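Local coordinates for ESX-1 secretion system protein EccA1 (Mycobacterium tuberculosis, PDB 4F3V) that probably uses its ATPase activity to drive export of virulence factors such as EsxA and EsxB through the ESX-1 secretion system, at residues E149-V154 with G178-N183; A185-A190 with Y252-T257; I210-A215 with A229-L234. All coordinates share one frame; numbering follows the deposited sequence.

Contact 1. Residues E149-V154 with G178-N183; sequences ERWTDV and GVAAAN. With SO4 (sulfate ion), chain F.
Within the tetratricopeptide-repeat (TPR) domain that forms the N-terminal part of EccA1, the indole of Trp151, in the first turn of helix 151-158, is laid against Ala180 and Asn183 of helix 167-183. CB of Asn183 sits over one face of the five-membered ring, 3.4 Å from its centroid, in a CH-pi contact. From there the amide runs on across the six-membered half of the indole, stacked with its plane only 5° from that of the ring, so that Asn183 ND2 comes to 3.4 Å from Trp151 CZ2. The amide is held in this pose from its own helix: with CG beside the backbone N, anti to the carbonyl carbon (chi1 -82°), ND2 turns back to donate to the carbonyl O of Val179 at 2.9 Å from above the carbonyl plane, while the backbone N of Asn183 reaches the same oxygen from the other face. CA of Glu149 lies over the opposite face of the indole, toward its rim. Trp151 CE3 approaches Ala180 CA to 3.6 Å, and CZ3 meets Val179 CG1 at 3.9 Å. One turn further, Val154 CG1 rests on the methyl of Ala180.

Arg150, the N-cap residue, makes no contact with 178-183. Its NE and NH2 grip OD2 of Asp153 side-on from one face of the carboxylate, NE at 2.7 Å, and the outer edge of the guanidinium binds a sulfate, probably from the crystallisation liquor, with NH1 at 2.8 Å from its O2. Trp269 is a cation-pi partner of the Arg150 guanidinium. Glu149, with positive phi, is the C-prime residue of the Schellman motif that closes helix 134-147. Trp151, just past that turn, packs on the following helix 167-183, consistent with the stacked antiparallel helices of TPR folds.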
loop_
_atom_site.group_PDB
_atom_site.type_symbol
_atom_site.label_atom_id
_atom_site.label_comp_id
_atom_site.label_asym_id
_atom_site.label_seq_id
_atom_site.Cartn_x
_atom_site.Cartn_y
_atom_site.Cartn_z
ATOM N N GLU A 149 -11.037 6.923 -4.662
ATOM C CA GLU A 149 -11.088 8.337 -5.115
ATOM C C GLU A 149 -11.859 9.256 -4.156
ATOM O O GLU A 149 -12.513 10.240 -4.569
ATOM C CB GLU A 149 -11.655 8.435 -6.536
ATOM C CG GLU A 149 -10.838 7.628 -7.538
ATOM C CD GLU A 149 -11.387 7.640 -8.963
ATOM O OE1 GLU A 149 -12.053 8.588 -9.380
ATOM O OE2 GLU A 149 -11.127 6.667 -9.691
ATOM N N ARG A 150 -11.718 8.981 -2.863
ATOM C CA ARG A 150 -12.325 9.795 -1.836
ATOM C C ARG A 150 -11.322 10.854 -1.365
ATOM O O ARG A 150 -10.755 10.760 -0.271
ATOM C CB ARG A 150 -12.816 8.895 -0.708
ATOM C CG ARG A 150 -14.067 8.134 -1.120
ATOM C CD ARG A 150 -14.533 7.176 -0.032
ATOM N NE ARG A 150 -15.016 7.861 1.169
ATOM C CZ ARG A 150 -15.806 7.301 2.093
ATOM N NH1 ARG A 150 -16.219 6.039 1.976
ATOM N NH2 ARG A 150 -16.200 8.016 3.131
ATOM N N TRP A 151 -11.083 11.837 -2.235
ATOM C CA TRP A 151 -9.949 12.736 -2.051
ATOM C C TRP A 151 -10.056 13.618 -0.846
ATOM O O TRP A 151 -9.052 13.877 -0.214
ATOM C CB TRP A 151 -9.712 13.569 -3.303
ATOM C CG TRP A 151 -9.550 12.678 -4.511
ATOM C CD1 TRP A 151 -10.380 12.590 -5.610
ATOM C CD2 TRP A 151 -8.511 11.661 -4.733
ATOM N NE1 TRP A 151 -9.922 11.634 -6.493
ATOM C CE2 TRP A 151 -8.803 11.046 -6.026
ATOM C CE3 TRP A 151 -7.381 11.265 -4.044
ATOM C CZ2 TRP A 151 -8.004 10.042 -6.565
ATOM C CZ3 TRP A 151 -6.596 10.248 -4.578
ATOM C CH2 TRP A 151 -6.888 9.661 -5.831
ATOM N N THR A 152 -11.250 14.083 -0.510
ATOM C CA THR A 152 -11.406 14.896 0.691
ATOM C C THR A 152 -11.148 14.058 1.974
ATOM O O THR A 152 -10.597 14.570 2.932
ATOM C CB THR A 152 -12.792 15.552 0.738
ATOM O OG1 THR A 152 -13.788 14.544 0.499
ATOM C CG2 THR A 152 -12.913 16.616 -0.362
ATOM N N ASP A 153 -11.481 12.763 1.957
ATOM C CA ASP A 153 -11.207 11.888 3.121
ATOM C C ASP A 153 -9.686 11.617 3.219
ATOM O O ASP A 153 -9.123 11.567 4.326
ATOM C CB ASP A 153 -11.989 10.582 3.015
ATOM C CG ASP A 153 -13.497 10.785 3.126
ATOM O OD1 ASP A 153 -13.915 11.545 4.018
ATOM O OD2 ASP A 153 -14.265 10.162 2.347
ATOM N N VAL A 154 -9.017 11.491 2.069
ATOM C CA VAL A 154 -7.568 11.390 2.050
ATOM C C VAL A 154 -6.961 12.589 2.770
ATOM O O VAL A 154 -6.177 12.430 3.695
ATOM C CB VAL A 154 -7.004 11.287 0.617
ATOM C CG1 VAL A 154 -5.487 11.510 0.627
ATOM C CG2 VAL A 154 -7.357 9.924 -0.004
ATOM N N GLY A 178 -0.917 15.935 -2.009
ATOM C CA GLY A 178 -0.747 16.541 -3.357
ATOM C C GLY A 178 -1.553 15.881 -4.447
ATOM O O GLY A 178 -2.152 16.566 -5.275
ATOM N N VAL A 179 -1.590 14.539 -4.434
ATOM C CA VAL A 179 -2.418 13.781 -5.355
ATOM C C VAL A 179 -3.906 14.108 -5.182
ATOM O O VAL A 179 -4.623 14.326 -6.173
ATOM C CB VAL A 179 -2.128 12.281 -5.235
ATOM C CG1 VAL A 179 -3.173 11.457 -5.971
ATOM C CG2 VAL A 179 -0.698 11.999 -5.766
ATOM N N ALA A 180 -4.370 14.090 -3.931
ATOM C CA ALA A 180 -5.752 14.447 -3.607
ATOM C C ALA A 180 -6.075 15.871 -4.112
ATOM O O ALA A 180 -7.110 16.100 -4.746
ATOM C CB ALA A 180 -6.005 14.317 -2.089
ATOM N N ALA A 181 -5.177 16.828 -3.857
ATOM C CA ALA A 181 -5.359 18.212 -4.367
ATOM C C ALA A 181 -5.490 18.281 -5.883
ATOM O O ALA A 181 -6.396 18.922 -6.405
ATOM C CB ALA A 181 -4.222 19.108 -3.925
ATOM N N ALA A 182 -4.607 17.586 -6.586
ATOM C CA ALA A 182 -4.656 17.527 -8.052
ATOM C C ALA A 182 -5.984 16.973 -8.569
ATOM O O ALA A 182 -6.578 17.540 -9.492
ATOM C CB ALA A 182 -3.490 16.711 -8.571
ATOM N N ASN A 183 -6.468 15.907 -7.942
ATOM C CA ASN A 183 -7.717 15.292 -8.345
ATOM C C ASN A 183 -8.950 16.159 -8.047
ATOM O O ASN A 183 -10.029 15.902 -8.574
ATOM C CB ASN A 183 -7.842 13.904 -7.710
ATOM C CG ASN A 183 -7.079 12.834 -8.477
ATOM O OD1 ASN A 183 -7.531 12.389 -9.519
ATOM N ND2 ASN A 183 -5.938 12.414 -7.960
HETATM S S SO4 F . -18.285 5.759 4.798
HETATM O O1 SO4 F . -18.957 7.085 4.797
HETATM O O2 SO4 F . -18.411 5.172 3.449
HETATM O O3 SO4 F . -16.860 5.932 5.229
HETATM O O4 SO4 F . -18.956 4.848 5.747
#

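Contact 2. Residues A185-A190 with Y252-T257; sequences ALFTEA and YRLKTT. With SO4 (sulfate ion), chain G.
Thr256 and Phe187 meet from opposite directions, the methyl CG2 of the threonine lying 3.7 Å from CZ of the ring, neither squarely over its face nor at its rim. The other branch of Thr256 is turned to Ala185, whose CB is 3.7 Å from OG1. With chi1 at 56°, OG1 stands between the backbone N and the carbonyl carbon, and CG2 is left beside the backbone N, where it can touch the phenyl ring. Leu254 completes the apolar strip more loosely: its CD2 reaches the edge of Phe187, near the ring plane, at 4.4 Å from CE1.

Behind this first shell, CA of Ala185 covers one face of the Phe187 ring near its rim. Ala185 has positive phi and is the C-prime residue of the Schellman motif that terminates helix 167-183, so the turn that ends one helix also presents the surface on which the phenylalanine of the next one rests. Phe187 packs as well on Ala217, Ser220 and Gln221 of helix 207-221. In the loop 252-257, Thr257 is fastened by a backbone hydrogen bond to Asn183 and by OG1 to Gln261.

A sulfate, probably from the crystallisation liquor, occupies the start of helix 187-198. Its O3 accepts from Thr188 N at 2.8 Å (N-H...O 157°) and from Thr188 OG1 at 3.0 Å, and Gln221 NE2 is a further donor to the ion. The helix N-terminus would be expected to stabilise such an anion. No hydrogen bond links 185-190 to 252-257 directly; methyls and an aromatic ring provide the adhesion here, and the polar fastening of the loop comes from neighbouring residues.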
loop_
_atom_site.group_PDB
_atom_site.type_symbol
_atom_site.label_atom_id
_atom_site.label_comp_id
_atom_site.label_asym_id
_atom_site.label_seq_id
_atom_site.Cartn_x
_atom_site.Cartn_y
_atom_site.Cartn_z
ATOM N N ALA A 185 -8.698 19.418 -8.641
ATOM C CA ALA A 185 -8.409 20.572 -9.491
ATOM C C ALA A 185 -7.771 21.751 -8.743
ATOM O O ALA A 185 -7.830 22.895 -9.206
ATOM C CB ALA A 185 -9.675 21.022 -10.235
ATOM N N LEU A 186 -7.136 21.447 -7.609
ATOM C CA LEU A 186 -6.397 22.420 -6.814
ATOM C C LEU A 186 -4.939 22.317 -7.243
ATOM O O LEU A 186 -4.074 21.859 -6.501
ATOM C CB LEU A 186 -6.562 22.124 -5.325
ATOM C CG LEU A 186 -8.004 22.109 -4.800
ATOM C CD1 LEU A 186 -8.043 21.798 -3.316
ATOM C CD2 LEU A 186 -8.732 23.412 -5.084
ATOM N N PHE A 187 -4.698 22.744 -8.471
ATOM C CA PHE A 187 -3.480 22.406 -9.167
ATOM C C PHE A 187 -2.238 23.115 -8.618
ATOM O O PHE A 187 -1.154 22.521 -8.577
ATOM C CB PHE A 187 -3.652 22.698 -10.672
ATOM C CG PHE A 187 -4.688 21.827 -11.351
ATOM C CD1 PHE A 187 -4.586 20.446 -11.285
ATOM C CD2 PHE A 187 -5.768 22.379 -12.036
ATOM C CE1 PHE A 187 -5.524 19.625 -11.902
ATOM C CE2 PHE A 187 -6.713 21.561 -12.642
ATOM C CZ PHE A 187 -6.572 20.178 -12.575
ATOM N N THR A 188 -2.386 24.381 -8.218
ATOM C CA THR A 188 -1.269 25.118 -7.635
ATOM C C THR A 188 -0.841 24.487 -6.320
ATOM O O THR A 188 0.351 24.301 -6.076
ATOM C CB THR A 188 -1.595 26.610 -7.430
ATOM O OG1 THR A 188 -1.700 27.223 -8.714
ATOM C CG2 THR A 188 -0.485 27.324 -6.649
ATOM N N GLU A 189 -1.821 24.168 -5.469
ATOM C CA GLU A 189 -1.558 23.471 -4.221
ATOM C C GLU A 189 -0.884 22.107 -4.489
ATOM O O GLU A 189 0.084 21.758 -3.810
ATOM C CB GLU A 189 -2.860 23.307 -3.414
ATOM C CG GLU A 189 -2.696 22.429 -2.175
ATOM C CD GLU A 189 -3.921 22.353 -1.289
ATOM O OE1 GLU A 189 -4.976 22.977 -1.586
ATOM O OE2 GLU A 189 -3.818 21.634 -0.279
ATOM N N ALA A 190 -1.412 21.348 -5.451
ATOM C CA ALA A 190 -0.825 20.063 -5.841
ATOM C C ALA A 190 0.656 20.215 -6.205
ATOM O O ALA A 190 1.494 19.461 -5.738
ATOM C CB ALA A 190 -1.580 19.436 -7.004
ATOM N N TYR A 252 -4.949 14.602 -23.646
ATOM C CA TYR A 252 -4.983 13.652 -22.533
ATOM C C TYR A 252 -4.903 14.422 -21.212
ATOM O O TYR A 252 -3.829 14.928 -20.846
ATOM C CB TYR A 252 -3.819 12.652 -22.648
ATOM C CG TYR A 252 -3.923 11.427 -21.767
ATOM C CD1 TYR A 252 -3.949 11.542 -20.382
ATOM C CD2 TYR A 252 -3.963 10.142 -22.324
ATOM C CE1 TYR A 252 -4.034 10.412 -19.592
ATOM C CE2 TYR A 252 -4.043 9.012 -21.535
ATOM C CZ TYR A 252 -4.082 9.159 -20.170
ATOM O OH TYR A 252 -4.152 8.050 -19.374
ATOM N N ARG A 253 -6.016 14.493 -20.480
ATOM C CA ARG A 253 -6.069 15.260 -19.228
ATOM C C ARG A 253 -6.660 14.480 -18.083
ATOM O O ARG A 253 -7.442 13.559 -18.288
ATOM C CB ARG A 253 -6.909 16.520 -19.389
ATOM C CG ARG A 253 -6.520 17.328 -20.591
ATOM C CD ARG A 253 -6.976 18.768 -20.515
ATOM N NE ARG A 253 -6.159 19.569 -21.432
ATOM C CZ ARG A 253 -5.831 20.841 -21.232
ATOM N NH1 ARG A 253 -6.260 21.474 -20.142
ATOM N NH2 ARG A 253 -5.072 21.481 -22.121
ATOM N N LEU A 254 -6.267 14.878 -16.879
ATOM C CA LEU A 254 -6.839 14.367 -15.646
ATOM C C LEU A 254 -8.313 14.786 -15.535
ATOM O O LEU A 254 -8.636 15.961 -15.698
ATOM C CB LEU A 254 -6.052 14.942 -14.473
ATOM C CG LEU A 254 -6.427 14.468 -13.095
ATOM C CD1 LEU A 254 -6.224 12.958 -13.029
ATOM C CD2 LEU A 254 -5.645 15.254 -12.037
ATOM N N LYS A 255 -9.199 13.835 -15.281
ATOM C CA LYS A 255 -10.606 14.165 -15.030
ATOM C C LYS A 255 -10.711 14.445 -13.554
ATOM O O LYS A 255 -10.345 13.602 -12.755
ATOM C CB LYS A 255 -11.528 13.017 -15.439
ATOM C CG LYS A 255 -11.366 12.643 -16.901
ATOM C CD LYS A 255 -12.423 11.656 -17.400
ATOM C CE LYS A 255 -12.022 11.073 -18.752
ATOM N NZ LYS A 255 -13.084 10.166 -19.269
ATOM N N THR A 256 -11.130 15.640 -13.170
ATOM C CA THR A 256 -11.102 16.009 -11.760
ATOM C C THR A 256 -12.504 15.954 -11.180
ATOM O O THR A 256 -13.471 15.865 -11.911
ATOM C CB THR A 256 -10.475 17.399 -11.541
ATOM O OG1 THR A 256 -11.200 18.350 -12.326
ATOM C CG2 THR A 256 -8.957 17.410 -11.902
ATOM N N THR A 257 -12.589 15.979 -9.854
ATOM C CA THR A 257 -13.859 16.031 -9.147
ATOM C C THR A 257 -13.805 17.176 -8.122
ATOM O O THR A 257 -12.872 17.999 -8.135
ATOM C CB THR A 257 -14.187 14.656 -8.511
ATOM O OG1 THR A 257 -15.526 14.646 -7.978
ATOM C CG2 THR A 257 -13.191 14.296 -7.412
HETATM S S SO4 G . -5.078 26.532 -9.851
HETATM O O1 SO4 G . -5.611 27.911 -9.862
HETATM O O2 SO4 G . -4.064 26.420 -10.931
HETATM O O3 SO4 G . -4.497 26.255 -8.514
HETATM O O4 SO4 G . -6.179 25.567 -10.087
#

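Contact 3. Residues I210-A215 with A229-L234; sequences IAWYLA and ALLEWL
Ala211 and Ala215, one turn apart on helix 207-221, offer their methyls to the leucines and a tryptophan of helix 224-237. The two short segments run nearly antiparallel, at 155°, with their axes 8.8 Å apart, a spacing that suits small side chains on one of the partners.

Aliphatic contacts make up most of the interface. Ala211 CB lies 3.6 Å from Leu234 CG, while Ala215 CB touches both Leu230 CB and Leu231 CG, each at 3.8 Å. Leu230 also sends CD1 alongside helix 207-221, to 3.8 Å from Leu214 CB and close to the backbone of Ala215.

Two tryptophans supply the aromatic part, in different ways. Trp233 reaches across from helix 224-237, and its CZ3 comes obliquely to 3.5 Å from Ala211 CB. Trp212 starts out away from helix 224-237; with CG anti to the backbone N (chi1 177°), its indole lies along the flank, where CZ3 meets Leu231 CD2 obliquely at 3.9 Å. Leu234 CD1 lies at the indole's edge, near the ring plane, 4.1 Å from Trp212 CB. The same indole packs on Ala246 and has a cation-pi partner in Lys242, both of helix 241-248, so it bridges from this helix pair to the next helix.

There is no hydrogen bond or salt bridge between the segments. Cohesion of this antiparallel hairpin thus rests on apolar burial and shape fit, while the main-chain polar groups are engaged in bonds along each helix.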
loop_
_atom_site.group_PDB
_atom_site.type_symbol
_atom_site.label_atom_id
_atom_site.label_comp_id
_atom_site.label_asym_id
_atom_site.label_seq_id
_atom_site.Cartn_x
_atom_site.Cartn_y
_atom_site.Cartn_z
ATOM N N ILE A 210 4.332 11.314 -8.204
ATOM C CA ILE A 210 4.766 12.699 -8.089
ATOM C C ILE A 210 4.870 13.320 -9.503
ATOM O O ILE A 210 4.265 14.368 -9.776
ATOM C CB ILE A 210 6.107 12.831 -7.336
ATOM C CG1 ILE A 210 5.917 12.537 -5.840
ATOM C CG2 ILE A 210 6.663 14.246 -7.511
ATOM C CD1 ILE A 210 7.222 12.423 -5.057
ATOM N N ALA A 211 5.611 12.673 -10.403
ATOM C CA ALA A 211 5.827 13.240 -11.756
ATOM C C ALA A 211 4.535 13.255 -12.579
ATOM O O ALA A 211 4.231 14.231 -13.239
ATOM C CB ALA A 211 6.926 12.479 -12.492
ATOM N N TRP A 212 3.767 12.169 -12.505
ATOM C CA TRP A 212 2.509 12.075 -13.231
ATOM C C TRP A 212 1.540 13.156 -12.866
ATOM O O TRP A 212 0.985 13.821 -13.725
ATOM C CB TRP A 212 1.846 10.719 -12.992
ATOM C CG TRP A 212 0.509 10.594 -13.648
ATOM C CD1 TRP A 212 -0.753 10.636 -13.042
ATOM C CD2 TRP A 212 0.249 10.354 -15.066
ATOM N NE1 TRP A 212 -1.743 10.473 -13.973
ATOM C CE2 TRP A 212 -1.206 10.291 -15.213
ATOM C CE3 TRP A 212 1.055 10.196 -16.200
ATOM C CZ2 TRP A 212 -1.808 10.085 -16.452
ATOM C CZ3 TRP A 212 0.439 9.986 -17.436
ATOM C CH2 TRP A 212 -0.965 9.943 -17.562
ATOM N N TYR A 213 1.326 13.349 -11.576
ATOM C CA TYR A 213 0.358 14.343 -11.131
ATOM C C TYR A 213 0.867 15.772 -11.297
ATOM O O TYR A 213 0.070 16.678 -11.569
ATOM C CB TYR A 213 -0.145 14.024 -9.710
ATOM C CG TYR A 213 -1.177 12.909 -9.723
ATOM C CD1 TYR A 213 -2.483 13.145 -10.162
ATOM C CD2 TYR A 213 -0.856 11.627 -9.335
ATOM C CE1 TYR A 213 -3.442 12.129 -10.203
ATOM C CE2 TYR A 213 -1.803 10.601 -9.372
ATOM C CZ TYR A 213 -3.090 10.861 -9.794
ATOM O OH TYR A 213 -4.022 9.849 -9.827
ATOM N N LEU A 214 2.178 15.985 -11.159
ATOM C CA LEU A 214 2.750 17.294 -11.527
ATOM C C LEU A 214 2.479 17.563 -12.997
ATOM O O LEU A 214 2.080 18.671 -13.350
ATOM C CB LEU A 214 4.260 17.385 -11.256
ATOM C CG LEU A 214 4.744 17.644 -9.814
ATOM C CD1 LEU A 214 6.260 17.391 -9.679
ATOM C CD2 LEU A 214 4.391 19.084 -9.399
ATOM N N ALA A 215 2.716 16.569 -13.863
ATOM C CA ALA A 215 2.518 16.753 -15.317
ATOM C C ALA A 215 1.074 17.070 -15.608
ATOM O O ALA A 215 0.764 17.995 -16.384
ATOM C CB ALA A 215 2.966 15.531 -16.114
ATOM N N ALA A 229 7.890 18.083 -20.387
ATOM C CA ALA A 229 9.200 17.838 -19.778
ATOM C C ALA A 229 9.060 16.756 -18.675
ATOM O O ALA A 229 9.844 15.807 -18.617
ATOM C CB ALA A 229 9.809 19.142 -19.235
ATOM N N LEU A 230 7.995 16.844 -17.877
ATOM C CA LEU A 230 7.767 15.854 -16.826
ATOM C C LEU A 230 7.442 14.456 -17.405
ATOM O O LEU A 230 7.904 13.438 -16.887
ATOM C CB LEU A 230 6.675 16.341 -15.860
ATOM C CG LEU A 230 7.088 17.495 -14.919
ATOM C CD1 LEU A 230 5.887 18.348 -14.495
ATOM C CD2 LEU A 230 7.857 17.023 -13.679
ATOM N N LEU A 231 6.641 14.419 -18.470
ATOM C CA LEU A 231 6.277 13.153 -19.119
ATOM C C LEU A 231 7.467 12.533 -19.856
ATOM O O LEU A 231 7.650 11.309 -19.828
ATOM C CB LEU A 231 5.069 13.339 -20.050
ATOM C CG LEU A 231 3.750 13.692 -19.333
ATOM C CD1 LEU A 231 2.649 14.169 -20.273
ATOM C CD2 LEU A 231 3.247 12.498 -18.536
ATOM N N GLU A 232 8.317 13.366 -20.470
ATOM C CA GLU A 232 9.568 12.854 -21.058
ATOM C C GLU A 232 10.477 12.250 -19.998
ATOM O O GLU A 232 11.096 11.198 -20.211
ATOM C CB GLU A 232 10.320 13.959 -21.844
ATOM C CG GLU A 232 9.585 14.421 -23.089
ATOM C CD GLU A 232 10.228 15.585 -23.846
ATOM O OE1 GLU A 232 11.093 16.296 -23.298
ATOM O OE2 GLU A 232 9.837 15.788 -25.020
ATOM N N TRP A 233 10.553 12.901 -18.845
ATOM C CA TRP A 233 11.328 12.358 -17.735
ATOM C C TRP A 233 10.765 11.012 -17.314
ATOM O O TRP A 233 11.515 10.042 -17.106
ATOM C CB TRP A 233 11.348 13.335 -16.577
ATOM C CG TRP A 233 12.072 12.788 -15.407
ATOM C CD1 TRP A 233 13.430 12.837 -15.172
ATOM C CD2 TRP A 233 11.513 12.026 -14.292
ATOM N NE1 TRP A 233 13.737 12.205 -14.006
ATOM C CE2 TRP A 233 12.631 11.690 -13.437
ATOM C CE3 TRP A 233 10.229 11.643 -13.909
ATOM C CZ2 TRP A 233 12.469 10.974 -12.271
ATOM C CZ3 TRP A 233 10.076 10.916 -12.728
ATOM C CH2 TRP A 233 11.166 10.588 -11.939
ATOM N N LEU A 234 9.439 10.929 -17.206
ATOM C CA LEU A 234 8.771 9.666 -16.824
ATOM C C LEU A 234 8.997 8.559 -17.836
ATOM O O LEU A 234 9.288 7.434 -17.446
ATOM C CB LEU A 234 7.268 9.845 -16.646
ATOM C CG LEU A 234 6.721 10.103 -15.254
ATOM C CD1 LEU A 234 5.193 10.267 -15.382
ATOM C CD2 LEU A 234 7.070 8.980 -14.238
#

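How the contacts relate
All three contacts lie in the helical N-terminal TPR domain. Along the chain contact 1 closes before the others open, and contact 3 falls between the two segments of contact 2. Contacts 1 and 2 have centres about 10 Å apart and share the turn from helix 167-183 to helix 187-198, where the carbonyl O of Ala182 packs on CE1 of Phe187. Contact 3 is about 18 Å from contact 1 and 14 Å from contact 2, centre to centre. Tyr213 of helix 207-221 touches Asn183 and Leu254, connecting all three. Successive helices thus stack side by side, and the late loop 252-257 runs back along them to Asn183.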